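Local atomic coordinates of lipoprotein (Bacteroides vulgatus, PDB entry 3U6G), a protein that is of unknown function but, as a lipoprotein with an immunoglobulin-like beta fold related to PLAT/LH2 and C2 domains, possibly binds calcium. Residues 89-94 with 101-106. Residues are numbered along the deposited sequence; the frame is centred on the assembly and turned at random. Where two conformers were deposited one is given.
Sequences HITVIG and VNRLEK
Val92 and Leu104 face each other as a hydrogen-bonded antiparallel pair. Val92 N gives a bond to Leu104 O, and Leu104 N returns one of 2.8 Å to Val92 O. The two side chains run alongside each other, with Val92 CG2 3.9 Å from Leu104 CD2. CG1 of Val92 is anti to its backbone N (chi1 -176°), which puts CG2 on the side where that leucine methyl sits. This is the packed side of the hairpin. Phe119 of strand 115-122 touches both residues, and Ile12 and Ile14 of strand 10-18 press on Val92. Asn102 lies on the same face, where its ND2 bonds to Ser122 O and Lys124 O.

On the other face Arg103 and Glu105 reach into solvent, and Ile93 is the buried residue beneath the guanidinium. Arg103 lies alongside Ile93, and Ile93 CD1 sits over one face of the guanidinium group, 3.6 Å from Arg103 NH2. NH1 of Arg103 forms a salt bridge with Glu105 OE2 at 2.9 Å, and the carboxylate oxygen lies near the guanidinium plane. Glu100 pairs with NH2 at the turn side. An alanine in place of Ile93 would probably open a gap against that guanidinium face, with the arginine end held by its two carboxylate partners alone. Further along, the methylene CG of Glu105 meets the edge of the His89 ring, 3.5 Å from NE2. Lys106 O lies over a face of this ring, whose ND1 bonds to Glu107.

At the turn end, Val101 N and Asn102 N both approach Gly94 O. Val101 N bonds to Gly94 O at 2.8 Å, while the bond from Asn102 N is weak. This is a classic beta bulge. It sits in the antiparallel hairpin of strands 87-96 and 99-109, part of the immunoglobulin-like beta fold.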
ATOM      1  N   HIS A  89     -18.627   0.498  -9.728  1.00 25.08           N
ATOM      2  CA  HIS A  89     -17.440   0.511 -10.547  0.50 26.08           C
ATOM      3  C   HIS A  89     -16.373   1.410  -9.956  1.00 23.21           C
ATOM      4  O   HIS A  89     -16.613   2.467  -9.404  1.00 28.52           O
ATOM      5  CB  HIS A  89     -17.726   0.816 -12.006  0.50 20.02           C
ATOM      6  CG  HIS A  89     -16.597   0.453 -12.921  0.50 17.95           C
ATOM      7  ND1 HIS A  89     -16.575  -0.714 -13.652  0.50 18.82           N
ATOM      8  CD2 HIS A  89     -15.449   1.107 -13.224  0.50 19.52           C
ATOM      9  CE1 HIS A  89     -15.467  -0.765 -14.366  0.50 22.27           C
ATOM     10  NE2 HIS A  89     -14.761   0.322 -14.115  0.50 21.24           N
ATOM     11  N   ILE A  90     -15.158   0.867  -9.997  1.00 25.10           N
ATOM     12  CA  ILE A  90     -13.963   1.555  -9.484  1.00 24.62           C
ATOM     13  C   ILE A  90     -12.953   1.606 -10.619  1.00 22.43           C
ATOM     14  O   ILE A  90     -12.675   0.580 -11.241  1.00 23.49           O
ATOM     15  CB  ILE A  90     -13.307   0.815  -8.280  1.00 24.62           C
ATOM     16  CG1 ILE A  90     -14.177   0.935  -7.028  1.00 29.47           C
ATOM     17  CG2 ILE A  90     -11.900   1.362  -7.992  1.00 28.50           C
ATOM     18  CD1 ILE A  90     -14.085   2.278  -6.324  1.00 33.84           C
ATOM     19  N   THR A  91     -12.435   2.804 -10.897  1.00 20.25           N
ATOM     20  CA  THR A  91     -11.305   2.979 -11.801  1.00 18.24           C
ATOM     21  C   THR A  91     -10.147   3.618 -11.035  1.00 16.91           C
ATOM     22  O   THR A  91     -10.334   4.611 -10.334  1.00 19.76           O
ATOM     23  CB  THR A  91     -11.655   3.882 -12.977  1.00 20.68           C
ATOM     24  OG1 THR A  91     -12.762   3.331 -13.699  1.00 23.98           O
ATOM     25  CG2 THR A  91     -10.458   4.041 -13.916  1.00 21.68           C
ATOM     26  N   VAL A  92      -8.967   3.021 -11.140  1.00 18.67           N
ATOM     27  CA  VAL A  92      -7.759   3.590 -10.543  1.00 18.37           C
ATOM     28  C   VAL A  92      -6.705   3.710 -11.638  1.00 16.71           C
ATOM     29  O   VAL A  92      -6.380   2.721 -12.295  1.00 18.93           O
ATOM     30  CB  VAL A  92      -7.218   2.723  -9.399  1.00 20.59           C
ATOM     31  CG1 VAL A  92      -6.027   3.419  -8.744  1.00 19.91           C
ATOM     32  CG2 VAL A  92      -8.307   2.438  -8.369  1.00 20.66           C
ATOM     33  N   ILE A  93      -6.199   4.922 -11.856  1.00 14.88           N
ATOM     34  CA  ILE A  93      -5.266   5.186 -12.936  1.00 14.78           C
ATOM     35  C   ILE A  93      -3.976   5.696 -12.320  1.00 14.60           C
ATOM     36  O   ILE A  93      -3.986   6.565 -11.451  1.00 14.89           O
ATOM     37  CB  ILE A  93      -5.795   6.225 -13.952  1.00 15.09           C
ATOM     38  CG1 ILE A  93      -7.197   5.869 -14.443  1.00 17.71           C
ATOM     39  CG2 ILE A  93      -4.807   6.355 -15.137  1.00 17.51           C
ATOM     40  CD1 ILE A  93      -7.891   6.990 -15.226  1.00 18.02           C
ATOM     41  N   GLY A  94      -2.866   5.129 -12.767  1.00 15.06           N
ATOM     42  CA  GLY A  94      -1.538   5.554 -12.347  1.00 14.38           C
ATOM     43  C   GLY A  94      -0.826   6.273 -13.480  1.00 12.88           C
ATOM     44  O   GLY A  94      -0.844   5.805 -14.622  1.00 15.36           O
ATOM     45  N   VAL A 101       0.392   5.020 -16.952  1.00 15.82           N
ATOM     46  CA  VAL A 101       1.298   3.884 -16.965  1.00 15.91           C
ATOM     47  C   VAL A 101       0.637   2.563 -16.569  1.00 16.01           C
ATOM     48  O   VAL A 101       1.087   1.508 -16.996  1.00 21.63           O
ATOM     49  CB  VAL A 101       2.580   4.155 -16.160  1.00 18.68           C
ATOM     50  CG1 VAL A 101       3.380   5.272 -16.822  1.00 22.25           C
ATOM     51  CG2 VAL A 101       2.277   4.474 -14.712  1.00 19.27           C
ATOM     52  N   ASN A 102      -0.416   2.625 -15.756  1.00 15.00           N
ATOM     53  CA  ASN A 102      -1.247   1.461 -15.420  1.00 14.99           C
ATOM     54  C   ASN A 102      -2.657   1.915 -15.082  1.00 15.08           C
ATOM     55  O   ASN A 102      -2.896   3.080 -14.766  1.00 18.43           O
ATOM     56  CB  ASN A 102      -0.678   0.699 -14.220  1.00 16.16           C
ATOM     57  CG  ASN A 102       0.537  -0.100 -14.572  1.00 17.87           C
ATOM     58  OD1 ASN A 102       0.515  -0.924 -15.502  1.00 20.61           O
ATOM     59  ND2 ASN A 102       1.628   0.146 -13.852  1.00 18.81           N
ATOM     60  N   ARG A 103      -3.589   0.980 -15.172  1.00 16.32           N
ATOM     61  CA  ARG A 103      -4.975   1.251 -14.930  1.00 20.63           C
ATOM     62  C   ARG A 103      -5.611  -0.018 -14.410  1.00 19.15           C
ATOM     63  O   ARG A 103      -5.364  -1.100 -14.918  1.00 22.16           O
ATOM     64  CB  ARG A 103      -5.655   1.673 -16.241  1.00 21.67           C
ATOM     65  CG  ARG A 103      -7.180   1.677 -16.213  1.00 26.01           C
ATOM     66  CD  ARG A 103      -7.766   2.046 -17.549  1.00 21.76           C
ATOM     67  NE  ARG A 103      -7.429   3.406 -17.981  1.00 19.56           N
ATOM     68  CZ  ARG A 103      -8.293   4.410 -18.107  1.00 19.37           C
ATOM     69  NH1 ARG A 103      -9.575   4.254 -17.820  1.00 18.09           N
ATOM     70  NH2 ARG A 103      -7.866   5.598 -18.521  1.00 18.55           N
ATOM     71  N   LEU A 104      -6.459   0.141 -13.411  1.00 18.60           N
ATOM     72  CA  LEU A 104      -7.281  -0.939 -12.919  1.00 22.56           C
ATOM     73  C   LEU A 104      -8.730  -0.529 -13.132  1.00 18.43           C
ATOM     74  O   LEU A 104      -9.122   0.601 -12.828  1.00 22.22           O
ATOM     75  CB  LEU A 104      -6.957  -1.183 -11.449  1.00 27.96           C
ATOM     76  CG  LEU A 104      -7.864  -2.061 -10.600  1.00 34.86           C
ATOM     77  CD1 LEU A 104      -7.025  -2.992  -9.739  1.00 36.05           C
ATOM     78  CD2 LEU A 104      -8.765  -1.171  -9.745  1.00 38.38           C
ATOM     79  N   GLU A 105      -9.515  -1.438 -13.690  1.00 24.80           N
ATOM     80  CA  GLU A 105     -10.944  -1.240 -13.798  1.00 24.43           C
ATOM     81  C   GLU A 105     -11.614  -2.423 -13.126  1.00 26.30           C
ATOM     82  O   GLU A 105     -11.318  -3.571 -13.427  1.00 25.27           O
ATOM     83  CB  GLU A 105     -11.377  -1.089 -15.261  1.00 27.65           C
ATOM     84  CG  GLU A 105     -11.592   0.379 -15.669  1.00 28.72           C
ATOM     85  CD  GLU A 105     -11.225   0.665 -17.093  1.00 35.17           C
ATOM     86  OE1 GLU A 105     -10.993  -0.279 -17.879  1.00 51.17           O
ATOM     87  OE2 GLU A 105     -11.172   1.855 -17.422  1.00 32.67           O
ATOM     88  N   LYS A 106     -12.506  -2.115 -12.192  1.00 22.93           N
ATOM     89  CA  LYS A 106     -13.168  -3.121 -11.396  1.00 27.31           C
ATOM     90  C   LYS A 106     -14.659  -2.863 -11.407  1.00 24.07           C
ATOM     91  O   LYS A 106     -15.098  -1.709 -11.355  1.00 26.44           O
ATOM     92  CB  LYS A 106     -12.670  -3.049  -9.955  1.00 30.05           C
ATOM     93  CG  LYS A 106     -11.197  -3.387  -9.764  1.00 31.27           C
ATOM     94  CD  LYS A 106     -10.970  -4.873  -9.887  1.00 35.54           C
ATOM     95  CE  LYS A 106      -9.517  -5.253  -9.673  1.00 40.35           C
ATOM     96  NZ  LYS A 106      -9.324  -6.718  -9.819  1.00 49.82           N
TER